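Local coordinates for PHOX (Pseudomonas fluorescens, PDB 4A9V), which hydrolyses phosphate monoesters as a beta-propeller alkaline phosphatase of the PhoX family, using a complex iron-calcium cofactor, at residues R382-E387 and T403-R408; K271-A276 and G290-G295. One frame throughout, in Å; residues are numbered along the deposited sequence.

Contact 1 of 2, residues R382-E387 and T403-R408. With CA (calcium ion), chain R; CA (calcium ion), chain Q; FEO (mu-oxo-diiron), chain S.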
ATOM      1  N   ARG A 382       3.769   5.843  18.817  1.00  7.38           N
ATOM      2  CA  ARG A 382       3.286   4.554  18.328  1.00  7.36           C
ATOM      3  C   ARG A 382       1.841   4.658  17.858  1.00  6.84           C
ATOM      4  O   ARG A 382       0.996   5.207  18.564  1.00  7.82           O
ATOM      5  CB  ARG A 382       3.401   3.524  19.451  1.00  7.54           C
ATOM      6  CG  ARG A 382       4.833   3.313  19.926  1.00  8.42           C
ATOM      7  CD  ARG A 382       4.920   2.193  20.944  1.00  9.70           C
ATOM      8  NE  ARG A 382       4.768   0.896  20.299  1.00  9.37           N
ATOM      9  CZ  ARG A 382       4.875  -0.264  20.934  1.00 10.44           C
ATOM     10  NH1 ARG A 382       4.903  -0.276  22.255  1.00 12.73           N
ATOM     11  NH2 ARG A 382       4.884  -1.409  20.260  1.00 12.50           N
ATOM     12  N   MET A 383       1.568   4.155  16.652  1.00  6.96           N
ATOM     13  CA  MET A 383       0.294   4.393  15.975  1.00  7.13           C
ATOM     14  C   MET A 383      -0.495   3.102  15.746  1.00  6.59           C
ATOM     15  O   MET A 383       0.068   2.006  15.659  1.00  7.39           O
ATOM     16  CB  MET A 383       0.530   5.087  14.632  1.00  7.20           C
ATOM     17  CG  MET A 383       1.287   6.407  14.733  1.00  7.27           C
ATOM     18  SD  MET A 383       0.506   7.664  15.762  1.00  8.22           S
ATOM     19  CE  MET A 383      -0.868   8.144  14.723  1.00  8.25           C
ATOM     20  N   ASP A 384      -1.800   3.273  15.530  1.00  6.76           N
ATOM     21  CA  ASP A 384      -2.706   2.162  15.220  1.00  6.90           C
ATOM     22  C   ASP A 384      -2.638   1.776  13.727  1.00  6.50           C
ATOM     23  O   ASP A 384      -3.577   2.021  12.966  1.00  7.72           O
ATOM     24  CB  ASP A 384      -4.158   2.536  15.559  1.00  7.09           C
ATOM     25  CG  ASP A 384      -4.446   2.638  17.049  1.00  7.46           C
ATOM     26  OD1 ASP A 384      -3.574   2.289  17.875  1.00  7.50           O
ATOM     27  OD2 ASP A 384      -5.601   3.021  17.360  1.00  7.97           O
ATOM     28  N   ARG A 385      -1.550   1.120  13.336  1.00  7.05           N
ATOM     29  CA  ARG A 385      -1.394   0.568  11.985  0.70  6.64           C
ATOM     30  C   ARG A 385      -1.645   1.592  10.887  1.00  7.15           C
ATOM     31  O   ARG A 385      -2.618   1.498  10.130  1.00  7.20           O
ATOM     32  CB  ARG A 385      -2.284  -0.648  11.775  0.70  6.86           C
ATOM     33  CG  ARG A 385      -1.926  -1.829  12.654  0.70  8.49           C
ATOM     34  CD  ARG A 385      -2.726  -3.045  12.245  0.70  9.28           C
ATOM     35  NE  ARG A 385      -2.416  -3.409  10.872  0.70 11.90           N
ATOM     36  CZ  ARG A 385      -3.235  -4.079  10.074  0.70 11.80           C
ATOM     37  NH1 ARG A 385      -4.279  -4.709  10.594  0.70 14.77           N
ATOM     38  NH2 ARG A 385      -2.926  -4.243   8.794  0.70 15.12           N
ATOM     39  N   PRO A 386      -0.699   2.518  10.704  1.00  6.98           N
ATOM     40  CA  PRO A 386      -0.759   3.397   9.544  1.00  6.93           C
ATOM     41  C   PRO A 386      -0.755   2.617   8.244  1.00  6.66           C
ATOM     42  O   PRO A 386       0.126   1.783   8.023  1.00  8.24           O
ATOM     43  CB  PRO A 386       0.516   4.242   9.669  1.00  8.93           C
ATOM     44  CG  PRO A 386       0.986   4.069  11.069  1.00  9.81           C
ATOM     45  CD  PRO A 386       0.524   2.716  11.496  1.00  7.29           C
ATOM     46  N   GLU A 387      -1.742   2.881   7.398  1.00  6.34           N
ATOM     47  CA  GLU A 387      -1.725   2.351   6.045  1.00  5.99           C
ATOM     48  C   GLU A 387      -1.597   3.514   5.061  1.00  6.28           C
ATOM     49  O   GLU A 387      -0.583   4.207   5.096  1.00  7.17           O
ATOM     50  CB  GLU A 387      -2.868   1.359   5.806  1.00  6.23           C
ATOM     51  CG  GLU A 387      -2.640   0.073   6.601  1.00  6.55           C
ATOM     52  CD  GLU A 387      -3.475  -1.107   6.128  1.00  7.12           C
ATOM     53  OE1 GLU A 387      -4.664  -1.163   6.504  1.00  7.85           O
ATOM     54  OE2 GLU A 387      -2.949  -2.004   5.416  1.00  7.22           O
ATOM     55  N   THR A 403      -5.649   1.637  10.600  1.00  6.48           N
ATOM     56  CA  THR A 403      -6.682   0.718  10.168  1.00  6.08           C
ATOM     57  C   THR A 403      -7.386   0.030  11.347  1.00  6.82           C
ATOM     58  O   THR A 403      -8.591  -0.203  11.301  1.00  7.25           O
ATOM     59  CB  THR A 403      -6.149  -0.278   9.114  1.00  6.78           C
ATOM     60  OG1 THR A 403      -7.263  -0.886   8.455  1.00  7.09           O
ATOM     61  CG2 THR A 403      -5.272  -1.360   9.709  1.00  7.21           C
ATOM     62  N   ASN A 404      -6.616  -0.292  12.385  1.00  6.85           N
ATOM     63  CA  ASN A 404      -7.111  -0.851  13.646  1.00  7.83           C
ATOM     64  C   ASN A 404      -5.896  -1.134  14.536  1.00  8.00           C
ATOM     65  O   ASN A 404      -4.749  -0.952  14.106  1.00  8.26           O
ATOM     66  CB  ASN A 404      -7.953  -2.119  13.418  1.00  7.85           C
ATOM     67  CG  ASN A 404      -7.260  -3.144  12.543  1.00  8.80           C
ATOM     68  OD1 ASN A 404      -6.171  -3.628  12.863  1.00  9.16           O
ATOM     69  ND2 ASN A 404      -7.920  -3.524  11.448  1.00  9.45           N
ATOM     70  N   ASN A 405      -6.135  -1.498  15.791  1.00  8.02           N
ATOM     71  CA  ASN A 405      -5.063  -1.939  16.674  1.00  7.47           C
ATOM     72  C   ASN A 405      -5.646  -2.588  17.910  1.00  8.22           C
ATOM     73  O   ASN A 405      -5.939  -1.929  18.909  1.00  8.54           O
ATOM     74  CB  ASN A 405      -4.166  -0.772  17.077  1.00  7.95           C
ATOM     75  CG  ASN A 405      -2.999  -1.208  17.934  1.00  7.95           C
ATOM     76  OD1 ASN A 405      -2.821  -2.396  18.198  1.00  8.62           O
ATOM     77  ND2 ASN A 405      -2.138  -0.262  18.282  1.00  8.88           N
ATOM     78  N   ALA A 406      -5.775  -3.901  17.841  1.00  9.35           N
ATOM     79  CA  ALA A 406      -6.341  -4.672  18.932  1.00 11.54           C
ATOM     80  C   ALA A 406      -5.503  -4.559  20.211  1.00 10.74           C
ATOM     81  O   ALA A 406      -5.995  -4.868  21.298  1.00 13.08           O
ATOM     82  CB  ALA A 406      -6.469  -6.127  18.508  1.00 16.49           C
ATOM     83  N   LYS A 407      -4.244  -4.140  20.077  1.00 10.35           N
ATOM     84  CA  LYS A 407      -3.370  -4.068  21.243  0.50 10.24           C
ATOM     85  C   LYS A 407      -3.285  -2.673  21.857  1.00  9.60           C
ATOM     86  O   LYS A 407      -2.623  -2.485  22.871  1.00 11.75           O
ATOM     87  CB  LYS A 407      -1.964  -4.559  20.895  0.50 10.34           C
ATOM     88  CG  LYS A 407      -1.873  -6.022  20.490  0.50 11.00           C
ATOM     89  CD  LYS A 407      -0.471  -6.343  19.993  0.50 19.23           C
ATOM     90  CE  LYS A 407      -0.182  -7.835  20.006  0.50 18.17           C
ATOM     91  NZ  LYS A 407       1.281  -8.106  19.943  0.50 25.85           N
ATOM     92  N   ARG A 408      -3.990  -1.700  21.291  1.00  9.54           N
ATOM     93  CA  ARG A 408      -4.015  -0.376  21.907  1.00  8.70           C
ATOM     94  C   ARG A 408      -4.531  -0.477  23.343  1.00  9.91           C
ATOM     95  O   ARG A 408      -5.512  -1.168  23.615  1.00 10.01           O
ATOM     96  CB  ARG A 408      -4.873   0.584  21.088  1.00  8.33           C
ATOM     97  CG  ARG A 408      -4.982   1.999  21.649  1.00  8.45           C
ATOM     98  CD  ARG A 408      -3.647   2.719  21.787  1.00  8.92           C
ATOM     99  NE  ARG A 408      -2.926   2.793  20.518  1.00  8.23           N
ATOM    100  CZ  ARG A 408      -1.763   3.411  20.349  1.00  8.69           C
ATOM    101  NH1 ARG A 408      -1.121   3.936  21.382  1.00  9.63           N
ATOM    102  NH2 ARG A 408      -1.210   3.453  19.144  1.00  8.57           N
TER
HETATM  103 CA    CA R1592      -4.959  -3.544   5.694  0.93  7.82          CA
HETATM  104 CA    CA Q1591      -3.320  -2.326   2.648  1.00  7.90          CA
HETATM  105 FE1  FEO S1594      -0.403  -4.515   2.331  1.00  7.69          FE
HETATM  106 FE2  FEO S1594      -0.891  -2.668   5.232  1.00  7.08          FE
HETATM  107  O   FEO S1594      -1.507  -3.622   3.671  1.00  7.92           O
HETATM  108  O   HOH W   1       0.944   5.953  21.184  1.00 17.41           O
HETATM  109  O   HOH W   2      -7.175  -5.273   9.227  1.00 40.98           O
HETATM  110  O   HOH W   3      -3.420  -5.359   5.965  0.50 47.64           O
HETATM  111  O   HOH W   4      -2.237  -4.502   1.190  1.00  8.23           O
HETATM  112  O   HOH W   5      -2.493  -1.678   0.365  1.00  8.22           O
HETATM  113  O   HOH W   6      -5.173  -2.743   1.038  1.00  9.43           O
HETATM  114  O   HOH W   7      -4.151  -4.665   3.512  1.00 10.54           O
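In the PhoX beta-propeller, Glu387 brings the start of strand 386-391 to the iron-calcium cofactor, and the loop 403-408 lies against that strand and the residues before it. Glu387 OE2 is 2.2 Å from FE2 of the diiron centre and also binds both calcium ions. Glu387 OE1 binds one of them and packs against Thr403 CB. Thr403 OG1 hydrogen-bonds to Pro478 O. The backbone bond from Thr403 N to Arg385 O (3.1 Å) pairs the two segments. In one of the two modelled conformers of Arg385, Thr403 CG2 sits 3.4 Å above the guanidinium plane, over its centre. The Arg385 chain bends about CG-CD and runs alongside Asn404, where NH1 makes a weak bond of 3.1 Å to Asn404 OD1. The stronger polar partner of the Asn404 amide is Ser477. Arg385 NE forms a salt bridge with Asp292.

Further from the metals, Asp384 OD1 takes three N-H groups. Arg408 comes side-on, with NE at 2.8 Å on the syn side of OD1 and NH2 above the carboxylate plane. Asn405 ND2 comes from the opposite face of the carboxylate, at 3.0 Å, and has a second partner in Gln413. Bends at chi2 (60°) and chi3 (57°) fold the Arg408 chain back to this carboxylate. A leucine in place of Arg408 offers no N-H and would probably leave the buried Asp384 carboxylate without its charge mate and Arg382 O short of a donor. Arg408 NH2 reaches Arg382 O at 2.9 Å with an N-H...O angle of 163°, and one water joins that oxygen to Arg408 NH1.

Contact 2 of 2, residues K271-A276 and G290-G295. With CA (calcium ion), chain Q; FEO (mu-oxo-diiron), chain S.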
ATOM      1  N   LYS A 271       8.021  -1.526   7.112  1.00  6.31           N
ATOM      2  CA  LYS A 271       6.978  -2.225   6.375  1.00  6.23           C
ATOM      3  C   LYS A 271       6.093  -1.196   5.658  1.00  6.36           C
ATOM      4  O   LYS A 271       5.038  -0.787   6.145  1.00  6.63           O
ATOM      5  CB  LYS A 271       6.213  -3.171   7.301  1.00  6.79           C
ATOM      6  CG  LYS A 271       7.143  -4.213   7.882  1.00  6.53           C
ATOM      7  CD  LYS A 271       6.465  -5.297   8.693  1.00  7.90           C
ATOM      8  CE  LYS A 271       7.522  -6.157   9.365  1.00  9.30           C
ATOM      9  NZ  LYS A 271       6.943  -7.207  10.243  1.00 10.35           N
ATOM     10  N   HIS A 272       6.633  -0.681   4.556  1.00  6.15           N
ATOM     11  CA  HIS A 272       6.042   0.453   3.851  1.00  5.87           C
ATOM     12  C   HIS A 272       4.691   0.105   3.279  1.00  5.94           C
ATOM     13  O   HIS A 272       4.581  -0.834   2.492  1.00  6.97           O
ATOM     14  CB  HIS A 272       6.939   0.852   2.686  1.00  6.33           C
ATOM     15  CG  HIS A 272       8.238   1.487   3.090  1.00  6.12           C
ATOM     16  ND1 HIS A 272       8.359   2.822   3.267  1.00  6.35           N
ATOM     17  CD2 HIS A 272       9.499   0.949   3.278  1.00  6.75           C
ATOM     18  CE1 HIS A 272       9.631   3.116   3.566  1.00  7.05           C
ATOM     19  NE2 HIS A 272      10.328   1.978   3.578  1.00  7.09           N
ATOM     20  N   GLU A 273       3.694   0.951   3.532  1.00  5.78           N
ATOM     21  CA  GLU A 273       2.389   0.813   2.887  1.00  5.73           C
ATOM     22  C   GLU A 273       2.371   1.574   1.561  1.00  5.83           C
ATOM     23  O   GLU A 273       2.404   0.964   0.495  1.00  6.30           O
ATOM     24  CB  GLU A 273       1.266   1.283   3.798  1.00  6.42           C
ATOM     25  CG  GLU A 273      -0.107   1.048   3.183  1.00  6.49           C
ATOM     26  CD  GLU A 273      -0.743  -0.266   3.590  1.00  6.36           C
ATOM     27  OE1 GLU A 273      -0.259  -0.873   4.579  1.00  7.30           O
ATOM     28  OE2 GLU A 273      -1.745  -0.659   2.938  1.00  6.80           O
ATOM     29  N   ASN A 274       2.307   2.905   1.611  1.00  5.83           N
ATOM     30  CA  ASN A 274       2.365   3.719   0.394  1.00  6.03           C
ATOM     31  C   ASN A 274       3.329   4.888   0.556  1.00  5.59           C
ATOM     32  O   ASN A 274       4.042   5.006   1.550  1.00  6.11           O
ATOM     33  CB  ASN A 274       0.959   4.143  -0.113  1.00  5.84           C
ATOM     34  CG  ASN A 274       0.482   5.476   0.443  1.00  5.97           C
ATOM     35  OD1 ASN A 274       0.764   5.835   1.588  1.00  6.22           O
ATOM     36  ND2 ASN A 274      -0.366   6.157  -0.322  1.00  6.71           N
ATOM     37  N   ALA A 275       3.403   5.707  -0.485  1.00  6.24           N
ATOM     38  CA  ALA A 275       4.362   6.797  -0.550  1.00  6.59           C
ATOM     39  C   ALA A 275       3.664   7.992  -1.194  1.00  6.95           C
ATOM     40  O   ALA A 275       3.386   7.994  -2.387  1.00  8.67           O
ATOM     41  CB  ALA A 275       5.577   6.376  -1.363  1.00  7.63           C
ATOM     42  N   ALA A 276       3.249   8.938  -0.361  1.00  6.31           N
ATOM     43  CA  ALA A 276       2.401  10.048  -0.791  1.00  6.90           C
ATOM     44  C   ALA A 276       3.255  11.256  -1.138  1.00  6.66           C
ATOM     45  O   ALA A 276       3.937  11.803  -0.273  1.00  7.16           O
ATOM     46  CB  ALA A 276       1.411  10.410   0.306  1.00  7.55           C
ATOM     47  N   GLY A 290       3.709   5.499   5.718  1.00  5.85           N
ATOM     48  CA  GLY A 290       3.300   4.742   6.893  1.00  6.37           C
ATOM     49  C   GLY A 290       4.028   3.411   6.988  1.00  5.78           C
ATOM     50  O   GLY A 290       4.381   2.809   5.973  1.00  6.88           O
ATOM     51  N   ASP A 291       4.232   2.952   8.224  1.00  6.11           N
ATOM     52  CA  ASP A 291       4.770   1.627   8.551  1.00  6.42           C
ATOM     53  C   ASP A 291       3.645   0.791   9.154  1.00  6.90           C
ATOM     54  O   ASP A 291       3.218   1.055  10.277  1.00  7.09           O
ATOM     55  CB  ASP A 291       5.906   1.805   9.574  1.00  6.65           C
ATOM     56  CG  ASP A 291       6.624   0.527   9.909  1.00  6.05           C
ATOM     57  OD1 ASP A 291       6.369  -0.520   9.273  1.00  6.78           O
ATOM     58  OD2 ASP A 291       7.518   0.584  10.788  1.00  6.79           O
ATOM     59  N   ASP A 292       3.093  -0.145   8.380  1.00  6.76           N
ATOM     60  CA  ASP A 292       1.888  -0.845   8.818  1.00  7.06           C
ATOM     61  C   ASP A 292       2.221  -2.004   9.746  1.00  6.78           C
ATOM     62  O   ASP A 292       2.363  -3.153   9.334  1.00  8.41           O
ATOM     63  CB  ASP A 292       1.043  -1.318   7.642  1.00  7.24           C
ATOM     64  CG  ASP A 292      -0.187  -2.072   8.091  1.00  7.28           C
ATOM     65  OD1 ASP A 292      -0.468  -2.074   9.308  1.00  9.47           O
ATOM     66  OD2 ASP A 292      -0.880  -2.651   7.230  1.00  7.40           O
ATOM     67  N   GLU A 293       2.282  -1.688  11.033  1.00  7.07           N
ATOM     68  CA  GLU A 293       2.313  -2.689  12.078  1.00  7.73           C
ATOM     69  C   GLU A 293       1.773  -2.025  13.336  1.00  7.40           C
ATOM     70  O   GLU A 293       1.867  -0.805  13.486  1.00  8.79           O
ATOM     71  CB  GLU A 293       3.743  -3.199  12.273  1.00  8.75           C
ATOM     72  CG  GLU A 293       3.853  -4.362  13.239  1.00 11.61           C
ATOM     73  CD  GLU A 293       5.202  -5.059  13.209  1.00 11.74           C
ATOM     74  OE1 GLU A 293       5.864  -5.108  12.150  1.00 10.40           O
ATOM     75  OE2 GLU A 293       5.581  -5.610  14.263  1.00 16.33           O
ATOM     76  N   ARG A 294       1.138  -2.808  14.202  1.00  7.97           N
ATOM     77  CA  ARG A 294       0.573  -2.260  15.429  1.00  8.33           C
ATOM     78  C   ARG A 294       1.680  -1.570  16.214  1.00  7.84           C
ATOM     79  O   ARG A 294       2.696  -2.181  16.524  1.00  9.58           O
ATOM     80  CB  ARG A 294      -0.052  -3.358  16.287  1.00  8.85           C
ATOM     81  CG  ARG A 294      -1.306  -3.967  15.694  1.00 10.70           C
ATOM     82  CD  ARG A 294      -1.866  -5.042  16.611  1.00 12.48           C
ATOM     83  NE  ARG A 294      -1.351  -6.361  16.277  1.00 33.41           N
ATOM     84  CZ  ARG A 294      -1.915  -7.172  15.391  0.50 35.42           C
ATOM     85  NH1 ARG A 294      -3.041  -6.809  14.786  1.00 55.43           N
ATOM     86  NH2 ARG A 294      -1.255  -8.238  14.969  1.00 33.24           N
ATOM     87  N   GLY A 295       1.467  -0.309  16.567  1.00  7.43           N
ATOM     88  CA  GLY A 295       2.409   0.419  17.393  1.00  7.99           C
ATOM     89  C   GLY A 295       3.633   0.971  16.680  1.00  7.83           C
ATOM     90  O   GLY A 295       4.560   1.433  17.346  1.00  9.03           O
TER
HETATM   91 CA    CA Q1591      -3.320  -2.326   2.648  1.00  7.90          CA
HETATM   92 FE1  FEO S1594      -0.403  -4.515   2.331  1.00  7.69          FE
HETATM   93 FE2  FEO S1594      -0.891  -2.668   5.232  1.00  7.08          FE
HETATM   94  O   FEO S1594      -1.507  -3.622   3.671  1.00  7.92           O
HETATM   95  O   HOH W   8       5.634   3.664   3.437  1.00  7.52           O
HETATM   96  O   HOH W   9       1.796   4.791   3.849  1.00  6.43           O
HETATM   97  O   HOH W   4      -2.237  -4.502   1.190  1.00  8.23           O
HETATM   98  O   HOH W   5      -2.493  -1.678   0.365  1.00  8.22           O
HETATM   99  O   HOH W   6      -5.173  -2.743   1.038  1.00  9.43           O
HETATM  100  O   HOH W   7      -4.151  -4.665   3.512  1.00 10.54           O
HETATM  101  O   HOH W  10      -1.223  -6.300   3.468  1.00 13.70           O
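Lys271 lies in a loop of the PhoX beta-propeller, before strand 276-279, that pairs with the end of strand 284-290 and the turn after it, beside the diiron-calcium cofactor. Lys271 N donates to Asp291 OD1 (2.9 Å), reaching it from well above the carboxylate plane. Lys271 O accepts from Asp292 N in the carbonyl plane. The lysine side chain is extended beyond CG, and its NZ meets Glu293 OE1 at 3.0 Å in a salt bridge. NZ also bonds Tyr216 O, while Arg372 forms salt bridges with both Asp291 and Glu293.

His272 forms a single beta bridge with Asp291. Its CB points away from 290-295. NE2 bonds Gly268 O, while ND1 meets a water in the ring plane. That water donates to Gly290 O and Asn274 O.

Glu273 N closes the pairing with a bond of 3.1 Å to Gly290 O. The glutamate has CG anti to the backbone N (chi1 -176°) and then bends at chi2 (93°), which carries the carboxylate between two metals. OE2 binds a calcium ion at 2.3 Å, and OE1 lies 2.0 Å from FE2. Asn274 N donates to a second water, which accepts from Gly290 N as well.

Asp292 supplies the other ligand from this contact. Its OD1 is paired with Arg385, a second-shell residue that probably helps fix the carboxylate's rotation. Asp292 OD2 lies 2.0 Å from FE2.

In the fold
Both contacts are mostly buried and meet at the same cofactor, but contact 2 lies nearer the centre of the chain, about 8 Å from it (centre to centre) against about 15 Å for contact 1. Their strands 284-290 and 386-391 belong to one antiparallel sheet as counted within the chain. Contact 2 supplies two carboxylates to FE2, contact 1 one. Away from the metals the contacts also touch, where Asn405 OD1 packs on Arg294 CD at 3.2 Å. Contact 1 depends more on side-chain charge and amide bonds away from the metals, whereas contact 2 combines backbone pairing and bridging waters with a salt bridge at its partly exposed rim.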